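Local coordinates for protein inositol monophosphatase (Zymomonas mobilis, PDB 4N81) that probably acts as a magnesium-dependent phosphatase that removes phosphate from small phosphomonoesters such as inositol monophosphate, at residues A[17-22]-A[51-56]; A[22-27]-A[101-106]; A[132-135]-A[140-143]; A[145-148]-A[152-155]; A[172-177]-A[198-203]. One frame throughout, in Å; residues are numbered along the deposited sequence.

Contact 1: residues A[17-22]-A[51-56]; sequences ADVAAD and EQAMRA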
# COMPACT_ATOMS: atom_id res chain seq x y z
N ALA A 17 -17.70 -6.69 -12.66
CA ALA A 17 -16.64 -5.84 -12.13
C ALA A 17 -16.87 -4.39 -12.50
O ALA A 17 -16.62 -3.48 -11.66
CB ALA A 17 -15.23 -6.31 -12.55
N ASP A 18 -17.38 -4.17 -13.72
CA ASP A 18 -17.65 -2.79 -14.17
C ASP A 18 -18.76 -2.13 -13.36
O ASP A 18 -18.67 -0.96 -12.94
CB ASP A 18 -18.13 -2.77 -15.63
CG ASP A 18 -17.04 -3.17 -16.62
OD1 ASP A 18 -15.85 -3.19 -16.22
OD2 ASP A 18 -17.39 -3.45 -17.80
N VAL A 19 -19.80 -2.92 -13.09
CA VAL A 19 -20.92 -2.40 -12.35
C VAL A 19 -20.50 -2.04 -10.91
O VAL A 19 -20.82 -0.91 -10.36
CB VAL A 19 -22.06 -3.43 -12.40
CG1 VAL A 19 -23.12 -3.15 -11.35
CG2 VAL A 19 -22.66 -3.46 -13.86
N ALA A 20 -19.73 -2.95 -10.32
CA ALA A 20 -19.24 -2.68 -8.97
C ALA A 20 -18.33 -1.44 -8.94
O ALA A 20 -18.41 -0.59 -8.01
CB ALA A 20 -18.47 -3.91 -8.42
N ALA A 21 -17.48 -1.29 -9.98
CA ALA A 21 -16.50 -0.21 -9.99
C ALA A 21 -17.23 1.12 -10.00
O ALA A 21 -16.85 2.06 -9.28
CB ALA A 21 -15.58 -0.28 -11.23
N ASP A 22 -18.23 1.22 -10.88
CA ASP A 22 -18.91 2.51 -11.00
C ASP A 22 -19.66 2.85 -9.74
O ASP A 22 -19.87 4.02 -9.43
CB ASP A 22 -19.88 2.55 -12.18
CG ASP A 22 -19.17 2.44 -13.52
OD1 ASP A 22 -19.80 2.03 -14.52
OD2 ASP A 22 -17.96 2.76 -13.55
N GLU A 51 -22.78 -4.91 -4.07
CA GLU A 51 -23.25 -6.28 -3.93
C GLU A 51 -24.67 -6.42 -4.43
O GLU A 51 -25.00 -7.40 -5.09
CB GLU A 51 -23.21 -6.75 -2.49
CG GLU A 51 -23.40 -8.26 -2.43
CD GLU A 51 -23.81 -8.75 -1.08
OE1 GLU A 51 -24.79 -9.53 -1.02
OE2 GLU A 51 -23.15 -8.35 -0.09
N GLN A 52 -25.51 -5.42 -4.13
CA GLN A 52 -26.88 -5.53 -4.58
C GLN A 52 -26.95 -5.49 -6.09
O GLN A 52 -27.68 -6.29 -6.70
CB GLN A 52 -27.75 -4.41 -3.98
CG GLN A 52 -27.94 -4.54 -2.48
CD GLN A 52 -28.55 -3.28 -1.85
OE1 GLN A 52 -28.87 -2.31 -2.54
NE2 GLN A 52 -28.69 -3.30 -0.52
N ALA A 53 -26.18 -4.60 -6.71
CA ALA A 53 -26.26 -4.54 -8.18
C ALA A 53 -25.74 -5.83 -8.85
O ALA A 53 -26.36 -6.36 -9.82
CB ALA A 53 -25.52 -3.29 -8.72
N MET A 54 -24.64 -6.36 -8.31
CA MET A 54 -24.10 -7.59 -8.90
C MET A 54 -25.05 -8.77 -8.69
O MET A 54 -25.23 -9.61 -9.59
CB MET A 54 -22.72 -7.94 -8.33
CG MET A 54 -21.61 -6.95 -8.71
SD MET A 54 -19.95 -7.50 -8.18
CE MET A 54 -20.08 -7.19 -6.43
N ARG A 55 -25.67 -8.83 -7.51
CA ARG A 55 -26.63 -9.91 -7.24
C ARG A 55 -27.82 -9.84 -8.16
O ARG A 55 -28.33 -10.89 -8.61
CB ARG A 55 -27.13 -9.84 -5.80
CG ARG A 55 -26.14 -10.33 -4.76
CD ARG A 55 -26.76 -10.35 -3.37
NE ARG A 55 -26.36 -11.54 -2.62
CZ ARG A 55 -27.04 -12.68 -2.63
NH1 ARG A 55 -28.16 -12.77 -3.35
NH2 ARG A 55 -26.62 -13.71 -1.92
N ALA A 56 -28.27 -8.62 -8.47
CA ALA A 56 -29.47 -8.51 -9.34
C ALA A 56 -29.13 -9.02 -10.73
O ALA A 56 -29.95 -9.74 -11.39
CB ALA A 56 -29.97 -7.07 -9.42
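Ala20 and Met54 mark the closest backbone approach of two helices, with 6.9 Å between Ala20 CA and Met54 CA. The segments lie on helix 7-24 and helix 42-61. These two helices form an outer helical layer on the larger sheet of the layered alpha/beta sandwich known from the inositol monophosphatase superfamily. The small side chains of Ala20 and Ala53 probably help the backbones come this near.

The contact is apolar and has two parts. Val19 and Ala53 point at each other. Val19 uses one branch: its CG1 meets Ala53 CB at 3.6 Å. That methyl is anti to the backbone N (chi1 164°), and Ala53 offers its single methyl in return.

The second part is Ala20 against the end of Met54. Ala20 CB touches Met54 SD at 3.9 Å. It also lies 4.2 Å from Met54 CE. The methionine leaves its backbone extended and then bends at the sulfur (chi3 -74°). The thioether therefore lies beside the alanine methyl with both SD and CE.

Ala20 and Met54 are both buried. Ala20 also touches Thr103 of the sheet, and Met54 also packs on Pro87. The side chain of Met54 is about 7 Å from that of Asp86, a predicted magnesium ligand, so the packing lies near the predicted metal site.

Polar bonds lie outside the apolar contact. Asp18 OD1 forms a salt bridge with Arg126. Within helix 42-61, one turn apart, Arg55 NE and Glu51 OE1 form a salt bridge of 3.0 Å, whose hydrogen bond is bent and weak.

Contact 2: residues A[22-27]-A[101-106]; sequences DIIRPF and FGTLIA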
# COMPACT_ATOMS: atom_id res chain seq x y z
N ASP A 22 -18.23 1.22 -10.88
CA ASP A 22 -18.91 2.51 -11.00
C ASP A 22 -19.66 2.85 -9.74
O ASP A 22 -19.87 4.02 -9.43
CB ASP A 22 -19.88 2.55 -12.18
CG ASP A 22 -19.17 2.44 -13.52
OD1 ASP A 22 -19.80 2.03 -14.52
OD2 ASP A 22 -17.96 2.76 -13.55
N ILE A 23 -20.12 1.83 -9.01
CA ILE A 23 -20.80 2.17 -7.75
C ILE A 23 -19.83 2.60 -6.63
O ILE A 23 -20.10 3.52 -5.86
CB ILE A 23 -21.62 0.98 -7.30
CG1 ILE A 23 -22.84 0.85 -8.21
CG2 ILE A 23 -22.01 1.09 -5.82
CD1 ILE A 23 -23.45 -0.55 -8.20
N ILE A 24 -18.70 1.89 -6.55
CA ILE A 24 -17.71 2.07 -5.47
C ILE A 24 -16.89 3.35 -5.62
O ILE A 24 -16.66 4.06 -4.65
CB ILE A 24 -16.73 0.87 -5.44
CG1 ILE A 24 -17.48 -0.42 -5.01
CG2 ILE A 24 -15.51 1.16 -4.52
CD1 ILE A 24 -16.63 -1.77 -5.28
N ARG A 25 -16.53 3.70 -6.85
CA ARG A 25 -15.59 4.82 -7.07
C ARG A 25 -15.98 6.15 -6.39
O ARG A 25 -15.14 6.77 -5.72
CB ARG A 25 -15.39 5.02 -8.58
CG ARG A 25 -14.30 6.00 -8.99
CD ARG A 25 -14.18 6.05 -10.56
NE ARG A 25 -13.67 4.79 -11.10
CZ ARG A 25 -14.41 3.93 -11.82
NH1 ARG A 25 -13.86 2.78 -12.29
NH2 ARG A 25 -15.68 4.22 -12.07
N PRO A 26 -17.25 6.58 -6.50
CA PRO A 26 -17.61 7.87 -5.91
C PRO A 26 -17.35 7.92 -4.39
O PRO A 26 -17.34 9.02 -3.83
CB PRO A 26 -19.12 8.00 -6.20
CG PRO A 26 -19.34 7.15 -7.40
CD PRO A 26 -18.36 6.02 -7.31
N PHE A 27 -17.36 6.76 -3.71
CA PHE A 27 -17.19 6.74 -2.25
C PHE A 27 -15.73 6.76 -1.81
O PHE A 27 -15.46 6.92 -0.65
CB PHE A 27 -17.86 5.51 -1.65
CG PHE A 27 -19.36 5.52 -1.80
CD1 PHE A 27 -19.98 4.75 -2.79
CD2 PHE A 27 -20.13 6.35 -1.01
CE1 PHE A 27 -21.35 4.78 -2.94
CE2 PHE A 27 -21.52 6.39 -1.16
CZ PHE A 27 -22.12 5.59 -2.13
N PHE A 101 -7.25 -1.75 -2.40
CA PHE A 101 -8.41 -2.63 -2.29
C PHE A 101 -8.82 -3.12 -3.67
O PHE A 101 -8.46 -2.50 -4.66
CB PHE A 101 -9.61 -1.93 -1.61
CG PHE A 101 -10.24 -0.89 -2.47
CD1 PHE A 101 -11.31 -1.19 -3.30
CD2 PHE A 101 -9.76 0.41 -2.45
CE1 PHE A 101 -11.88 -0.21 -4.10
CE2 PHE A 101 -10.30 1.38 -3.28
CZ PHE A 101 -11.38 1.06 -4.10
N GLY A 102 -9.57 -4.24 -3.74
CA GLY A 102 -10.09 -4.68 -5.04
C GLY A 102 -11.45 -5.35 -4.93
O GLY A 102 -11.82 -5.91 -3.89
N THR A 103 -12.21 -5.30 -6.02
CA THR A 103 -13.42 -6.11 -6.10
C THR A 103 -12.95 -7.50 -6.51
O THR A 103 -12.20 -7.66 -7.48
CB THR A 103 -14.34 -5.54 -7.18
OG1 THR A 103 -14.77 -4.23 -6.78
CG2 THR A 103 -15.58 -6.48 -7.42
N LEU A 104 -13.43 -8.53 -5.82
CA LEU A 104 -13.13 -9.91 -6.21
C LEU A 104 -14.40 -10.56 -6.71
O LEU A 104 -15.43 -10.50 -6.01
CB LEU A 104 -12.63 -10.70 -5.00
CG LEU A 104 -11.43 -10.11 -4.25
CD1 LEU A 104 -10.94 -11.05 -3.12
CD2 LEU A 104 -10.29 -9.91 -5.27
N ILE A 105 -14.33 -11.20 -7.88
CA ILE A 105 -15.47 -11.99 -8.37
C ILE A 105 -14.94 -13.38 -8.73
O ILE A 105 -13.93 -13.51 -9.45
CB ILE A 105 -16.03 -11.30 -9.63
CG1 ILE A 105 -16.61 -9.92 -9.25
CG2 ILE A 105 -17.06 -12.23 -10.39
CD1 ILE A 105 -16.58 -8.91 -10.37
N ALA A 106 -15.63 -14.43 -8.33
CA ALA A 106 -15.15 -15.75 -8.69
C ALA A 106 -16.31 -16.63 -9.06
O ALA A 106 -17.42 -16.41 -8.57
CB ALA A 106 -14.40 -16.35 -7.52
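Ile24 faces Phe101 and Thr103 where the last part of helix 7-24 meets strand 102-109 and the residue before it. This is helix-on-sheet packing in the layered sandwich of the inositol monophosphatase fold. The backbones stay well apart, with 9.3 Å between Ile24 CA and Thr103 CA, so side chains make the contact.

In the apolar part, Ile24 CG2 approaches the Phe101 ring obliquely. CG2 lies 3.9 Å from Phe101 CE1 and slightly farther from CZ. The two side chains run past each other in opposite directions. Phe101 CG sits between its own backbone N and carbonyl carbon (chi1 71°), which sends the ring toward the helix.

The other branch of Ile24 meets a polar atom. Its CD1 comes to 3.4 Å from Thr103 OG1. This is only a packing contact. The hydroxyl has its hydrogen bond elsewhere, with Pro87 O, so this buried polar atom is satisfied.

Ile24 and Phe101 both also touch Ile88, which is predicted to contribute to the magnesium site. The contact thus probably lies behind that part of the predicted site.

The charged interaction stays within 22-27. Arg25 NH2 donates to Asp22 OD2 at 3.1 Å, with an N-H...O angle of 159°. The oxygen lies in the guanidinium plane and uses its anti lone pair.

Contact 3: residues A[132-135]-A[140-143]; sequences DLPT and EVIH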
# COMPACT_ATOMS: atom_id res chain seq x y z
N ASP A 132 -8.75 -22.60 -17.77
CA ASP A 132 -8.19 -23.12 -19.02
C ASP A 132 -7.42 -22.08 -19.87
O ASP A 132 -7.22 -22.28 -21.06
CB ASP A 132 -9.23 -23.90 -19.86
CG ASP A 132 -10.50 -23.09 -20.17
OD1 ASP A 132 -10.57 -21.89 -19.84
OD2 ASP A 132 -11.42 -23.66 -20.79
N LEU A 133 -7.06 -20.95 -19.28
CA LEU A 133 -6.31 -19.93 -20.01
C LEU A 133 -5.22 -19.34 -19.12
O LEU A 133 -5.31 -19.39 -17.89
CB LEU A 133 -7.23 -18.78 -20.43
CG LEU A 133 -7.95 -18.87 -21.77
CD1 LEU A 133 -7.17 -19.65 -22.85
CD2 LEU A 133 -9.19 -19.53 -21.48
N PRO A 134 -4.17 -18.76 -19.75
CA PRO A 134 -3.20 -17.94 -19.01
C PRO A 134 -3.87 -16.71 -18.40
O PRO A 134 -4.79 -16.11 -18.98
CB PRO A 134 -2.18 -17.50 -20.09
CG PRO A 134 -2.70 -18.02 -21.38
CD PRO A 134 -3.77 -19.04 -21.14
N THR A 135 -3.39 -16.33 -17.23
CA THR A 135 -3.87 -15.16 -16.53
C THR A 135 -3.48 -13.92 -17.30
O THR A 135 -2.39 -13.88 -17.89
CB THR A 135 -3.26 -15.16 -15.15
OG1 THR A 135 -3.86 -16.23 -14.42
CG2 THR A 135 -3.50 -13.84 -14.38
N GLU A 140 -3.30 -8.36 -21.01
CA GLU A 140 -2.03 -8.99 -21.42
C GLU A 140 -1.66 -10.22 -20.59
O GLU A 140 -1.83 -10.20 -19.39
CB GLU A 140 -0.89 -7.96 -21.31
CG GLU A 140 -1.06 -6.76 -22.27
CD GLU A 140 -0.90 -7.16 -23.73
OE1 GLU A 140 -1.73 -6.75 -24.58
OE2 GLU A 140 0.07 -7.90 -24.04
N VAL A 141 -1.10 -11.26 -21.21
CA VAL A 141 -0.69 -12.45 -20.45
C VAL A 141 0.42 -12.07 -19.49
O VAL A 141 1.32 -11.30 -19.86
CB VAL A 141 -0.20 -13.57 -21.37
CG1 VAL A 141 0.35 -14.76 -20.53
CG2 VAL A 141 -1.35 -14.03 -22.23
N ILE A 142 0.41 -12.63 -18.28
CA ILE A 142 1.42 -12.30 -17.29
C ILE A 142 1.98 -13.56 -16.67
O ILE A 142 1.36 -14.64 -16.76
CB ILE A 142 0.85 -11.37 -16.17
CG1 ILE A 142 -0.31 -12.07 -15.45
CG2 ILE A 142 0.47 -9.96 -16.78
CD1 ILE A 142 -0.68 -11.35 -14.06
N HIS A 143 3.16 -13.42 -16.04
CA HIS A 143 3.89 -14.56 -15.52
C HIS A 143 4.46 -14.23 -14.14
O HIS A 143 5.08 -13.18 -13.96
CB HIS A 143 5.08 -14.86 -16.46
CG HIS A 143 4.65 -15.29 -17.84
ND1 HIS A 143 4.55 -14.40 -18.89
CD2 HIS A 143 4.28 -16.49 -18.32
CE1 HIS A 143 4.13 -15.06 -19.97
NE2 HIS A 143 3.97 -16.33 -19.65
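Thr135 O is the polar atom at the centre of this contact, and it receives two groups of the facing segment. Ile142 N donates a hydrogen bond to Thr135 O at 3.1 Å, with an N-H...O angle of 153°. The nitrogen is tilted 26° from the carbonyl plane. Val141 CA also approaches Thr135 O, at 3.4 Å, in a CA-H...O contact. One carbonyl thus meets two successive residues of segment 140-143, one of them by a true hydrogen bond. The CA atoms of Thr135 and Val141 are 5.7 Å apart.

Side chains pack beside this bond. Pro134 points toward the other segment, and its CB meets Val141 CG1 at 3.8 Å. Val141 CG2 is a little farther from the same carbon. Pro134 and Val141 both lie at the surface.

Thr135 and Ile142 make the second apolar pair. Thr135 CG2 touches Ile142 CD1 at 3.8 Å, and Ile142 CG1 is equally near. Ile142 CG1 stands between its backbone N and carbonyl carbon (chi1 60°), which turns this branch toward the threonine methyl. The two side chains meet at a slant. The hydroxyl branch of Thr135 does not share in this contact. Its OG1 is hydrogen-bonded to Ile217 O.

The two segments belong to a beta hairpin, strand 133-137 followed by strand 140-141. The hairpin forms the end of the seven-stranded sheet, and strand 140-141 is its outermost strand in this chain. Strand 125-130 continues the sheet beyond 133-137. Through Thr135 the hairpin is also bound to helix 214-220, and Ile142 rests on Leu195 in the loop after helix 187-194.

Contact 4: residues A[145-148]-A[152-155]; sequences RSCP and HALL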
# COMPACT_ATOMS: atom_id res chain seq x y z
N ARG A 145 7.45 -14.83 -11.37
CA ARG A 145 8.89 -15.04 -11.52
C ARG A 145 9.39 -16.19 -10.72
O ARG A 145 8.73 -16.65 -9.76
CB ARG A 145 9.67 -13.79 -11.12
CG ARG A 145 9.62 -13.50 -9.58
CD ARG A 145 10.39 -12.16 -9.31
NE ARG A 145 10.35 -11.84 -7.88
CZ ARG A 145 10.42 -10.60 -7.40
NH1 ARG A 145 10.66 -9.58 -8.24
NH2 ARG A 145 10.34 -10.40 -6.08
N SER A 146 10.56 -16.70 -11.12
CA SER A 146 11.19 -17.75 -10.35
C SER A 146 12.01 -17.13 -9.21
O SER A 146 12.31 -15.94 -9.22
CB SER A 146 12.12 -18.61 -11.21
OG SER A 146 13.11 -17.75 -11.73
N CYS A 147 12.40 -17.96 -8.23
CA CYS A 147 13.11 -17.44 -7.07
C CYS A 147 13.97 -18.58 -6.48
O CYS A 147 13.48 -19.69 -6.28
CB CYS A 147 12.08 -16.99 -6.01
SG CYS A 147 12.95 -16.22 -4.58
N PRO A 148 15.27 -18.38 -6.43
CA PRO A 148 16.18 -19.47 -6.03
C PRO A 148 15.98 -20.06 -4.62
O PRO A 148 16.21 -21.25 -4.42
CB PRO A 148 17.57 -18.87 -6.24
CG PRO A 148 17.40 -17.42 -5.97
CD PRO A 148 15.99 -17.10 -6.56
N HIS A 152 16.32 -14.97 -1.00
CA HIS A 152 16.11 -14.02 -2.11
C HIS A 152 14.68 -13.58 -2.30
O HIS A 152 14.36 -12.72 -3.17
CB HIS A 152 16.63 -14.60 -3.44
CG HIS A 152 18.13 -14.71 -3.50
ND1 HIS A 152 18.94 -13.64 -3.78
CD2 HIS A 152 18.94 -15.76 -3.27
CE1 HIS A 152 20.21 -14.03 -3.71
NE2 HIS A 152 20.23 -15.32 -3.43
N ALA A 153 13.78 -14.16 -1.51
CA ALA A 153 12.35 -13.96 -1.75
C ALA A 153 11.78 -12.70 -1.06
O ALA A 153 12.16 -12.36 0.06
CB ALA A 153 11.57 -15.19 -1.28
N LEU A 154 10.86 -12.04 -1.76
CA LEU A 154 10.04 -11.00 -1.15
C LEU A 154 8.71 -11.60 -0.70
O LEU A 154 8.02 -12.22 -1.49
CB LEU A 154 9.75 -9.91 -2.18
CG LEU A 154 8.89 -8.74 -1.75
CD1 LEU A 154 9.45 -8.16 -0.49
CD2 LEU A 154 9.05 -7.67 -2.86
N LEU A 155 8.41 -11.43 0.59
CA LEU A 155 7.24 -12.03 1.24
C LEU A 155 6.27 -10.86 1.50
O LEU A 155 6.72 -9.78 1.82
CB LEU A 155 7.66 -12.58 2.61
CG LEU A 155 6.59 -13.08 3.61
CD1 LEU A 155 5.80 -14.28 3.02
CD2 LEU A 155 7.32 -13.49 4.93
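Cys147 SG sits against Ala153, 3.7 Å from both Ala153 CA and Ala153 CB. The sulfur is anti to its own backbone N (chi1 -176°) and reaches across to segment 152-155. Pro148 packs beside it on His152. Pro148 CG lies 3.5 Å from His152 CD2 and 3.7 Å from His152 CG, and the two side chains cross at about a right angle. At the other end, Arg145 extends its chain from CG to NE. The edge of its guanidinium meets Leu154, with Arg145 NH2 4.0 Å from Leu154 CB.

The contact closes the short loop that leads into strand 154-157. This strand belongs to the smaller, five-stranded mixed sheet of the phosphatase fold.

Asp199, which lies outside both segments, positions both sides: its OD2 forms a salt bridge with Arg145 NE, and its OD1 accepts a hydrogen bond from Leu154 N. Cys147 N is bound by Asp246 OD2. The outer layer is the second subunit: Leu32 of that chain packs on Arg145, Ile34 of that chain on Pro148, Asp35 of that chain on His152, and Gly96 of that chain on Leu154.

Contact 5: residues A[172-177]-A[198-203]; sequences DKIRLK and CDLVVE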
# COMPACT_ATOMS: atom_id res chain seq x y z
N ASP A 172 6.30 -15.11 11.78
CA ASP A 172 7.56 -14.49 12.09
C ASP A 172 8.75 -15.36 11.70
O ASP A 172 9.83 -14.86 11.24
CB ASP A 172 7.61 -14.23 13.60
CG ASP A 172 8.68 -13.22 13.94
OD1 ASP A 172 8.53 -12.09 13.44
OD2 ASP A 172 9.69 -13.59 14.60
N LYS A 173 8.56 -16.67 11.85
CA LYS A 173 9.64 -17.56 11.52
C LYS A 173 9.94 -17.53 10.02
O LYS A 173 11.14 -17.54 9.61
CB LYS A 173 9.34 -19.00 11.97
CG LYS A 173 9.43 -19.15 13.53
CD LYS A 173 9.13 -20.55 14.00
CE LYS A 173 9.39 -20.67 15.56
NZ LYS A 173 9.01 -22.07 15.98
N ILE A 174 8.90 -17.55 9.20
CA ILE A 174 9.24 -17.40 7.75
C ILE A 174 9.74 -16.01 7.34
O ILE A 174 10.68 -15.89 6.53
CB ILE A 174 8.14 -17.92 6.80
CG1 ILE A 174 8.61 -17.77 5.32
CG2 ILE A 174 6.80 -17.21 7.04
CD1 ILE A 174 7.65 -18.48 4.35
N ARG A 175 9.22 -14.96 7.99
CA ARG A 175 9.67 -13.61 7.67
C ARG A 175 11.18 -13.49 7.90
O ARG A 175 11.89 -12.89 7.08
CB ARG A 175 9.01 -12.63 8.64
CG ARG A 175 9.59 -11.24 8.62
CD ARG A 175 8.87 -10.38 9.67
NE ARG A 175 9.29 -10.67 11.04
CZ ARG A 175 10.40 -10.18 11.59
NH1 ARG A 175 11.24 -9.43 10.88
NH2 ARG A 175 10.72 -10.45 12.85
N LEU A 176 11.67 -14.11 8.97
CA LEU A 176 13.09 -14.01 9.34
C LEU A 176 14.02 -14.67 8.32
O LEU A 176 15.21 -14.39 8.29
CB LEU A 176 13.34 -14.62 10.72
CG LEU A 176 12.83 -13.74 11.87
CD1 LEU A 176 12.92 -14.48 13.19
CD2 LEU A 176 13.61 -12.42 11.91
N LYS A 177 13.47 -15.56 7.51
CA LYS A 177 14.24 -16.29 6.50
C LYS A 177 14.16 -15.68 5.10
O LYS A 177 14.94 -16.09 4.19
CB LYS A 177 13.77 -17.75 6.44
CG LYS A 177 14.07 -18.56 7.67
CD LYS A 177 15.56 -18.68 7.87
CE LYS A 177 15.90 -19.64 9.05
NZ LYS A 177 14.93 -20.77 9.15
N CYS A 198 6.36 -10.15 -6.49
CA CYS A 198 6.34 -10.59 -5.11
C CYS A 198 6.60 -12.12 -5.18
O CYS A 198 6.16 -12.71 -6.16
CB CYS A 198 4.87 -10.35 -4.54
SG CYS A 198 4.81 -10.70 -2.88
N ASP A 199 7.24 -12.77 -4.19
CA ASP A 199 7.47 -14.23 -4.34
C ASP A 199 6.60 -15.10 -3.48
O ASP A 199 6.33 -16.24 -3.85
CB ASP A 199 8.94 -14.57 -4.02
CG ASP A 199 9.91 -13.78 -4.93
OD1 ASP A 199 10.59 -12.85 -4.46
OD2 ASP A 199 9.86 -14.03 -6.16
N LEU A 200 6.22 -14.59 -2.30
CA LEU A 200 5.39 -15.37 -1.37
C LEU A 200 4.35 -14.45 -0.74
O LEU A 200 4.65 -13.29 -0.44
CB LEU A 200 6.29 -15.92 -0.22
CG LEU A 200 7.26 -17.03 -0.67
CD1 LEU A 200 8.35 -17.30 0.42
CD2 LEU A 200 6.54 -18.34 -0.96
N VAL A 201 3.14 -14.96 -0.54
CA VAL A 201 2.21 -14.30 0.34
C VAL A 201 1.73 -15.38 1.32
O VAL A 201 1.38 -16.47 0.90
CB VAL A 201 0.99 -13.80 -0.46
CG1 VAL A 201 0.02 -13.05 0.51
CG2 VAL A 201 1.41 -12.86 -1.60
N VAL A 202 1.68 -15.05 2.60
CA VAL A 202 1.21 -16.01 3.61
C VAL A 202 0.22 -15.27 4.49
O VAL A 202 0.57 -14.23 5.07
CB VAL A 202 2.40 -16.52 4.50
CG1 VAL A 202 1.86 -17.38 5.69
CG2 VAL A 202 3.36 -17.34 3.62
N GLU A 203 -1.00 -15.80 4.59
CA GLU A 203 -2.03 -15.17 5.40
C GLU A 203 -2.83 -16.21 6.15
O GLU A 203 -2.87 -17.40 5.78
CB GLU A 203 -2.97 -14.31 4.54
CG GLU A 203 -2.17 -13.06 3.97
CD GLU A 203 -3.04 -12.04 3.24
OE1 GLU A 203 -3.98 -12.44 2.53
OE2 GLU A 203 -2.76 -10.84 3.39
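The guanidinium of Arg175 is the flat group of the helical segment. Leu176 CG lies 4.0 Å above one of its faces, as measured from the plane of Arg175, and is offset toward the rim. At the edge lies Asp172 OD1, in the guanidinium plane. Arg175 grips it side-on with two nitrogens: Arg175 NE donates to Asp172 OD1 at 2.9 Å, and Arg175 NH2 to the same oxygen at 2.8 Å. Both come from one face of the carboxylate, NE from well above its plane and NH2 nearer to it. This side-on grip probably fixes the rotation of the guanidinium near the end of helix 165-175. Arg175 also makes a cation-pi contact with Trp161 of the second subunit.

The contact with strand 200-203 is apolar and is carried by Ile174. Ile174 points toward the strand, and with CG1 anti to the backbone N (chi1 -178°) its long branch carries CD1 to the sheet. Ile174 CD1 meets Leu200 CD1 at 4.2 Å, and the two side chains meet at a slant. The same methyl lies 4.5 Å from Val202 CG2. Leu200 and Val202 both face the helix. All three side chains are buried. Only side-chain ends meet, and the CA atoms of Ile174 and Val202 are 9.1 Å apart.

Strand 200-203 lies inside the five-stranded sheet, parallel to strand 154-157 and antiparallel to strand 241-244. Helix 250-257 shares this side with helix 165-175: its Ala253 touches Ile174 and Leu200, and its Met257 touches Ile174 and Val202.

How the contacts relate
From the N terminus, contact 1 closes the loop between helix 7-24 and helix 42-61. Contact 2 starts where contact 1's first segment ends, sharing Asp22, and reaches on to strand 102-109. The two cross along the chain and touch, as where Ala53 CB meets Ile23 CD1. Together they fix the helix pair to the larger sheet. Contact 3 then closes a short hairpin at the far end of that sheet. Contact 4 follows almost at once and leads into the smaller sheet. Contact 5 comes last and ties helix 165-175 to that sheet. Contacts 4 and 5 touch each other, and both meet the second subunit. They lie across the chain's centre from contacts 1 and 2.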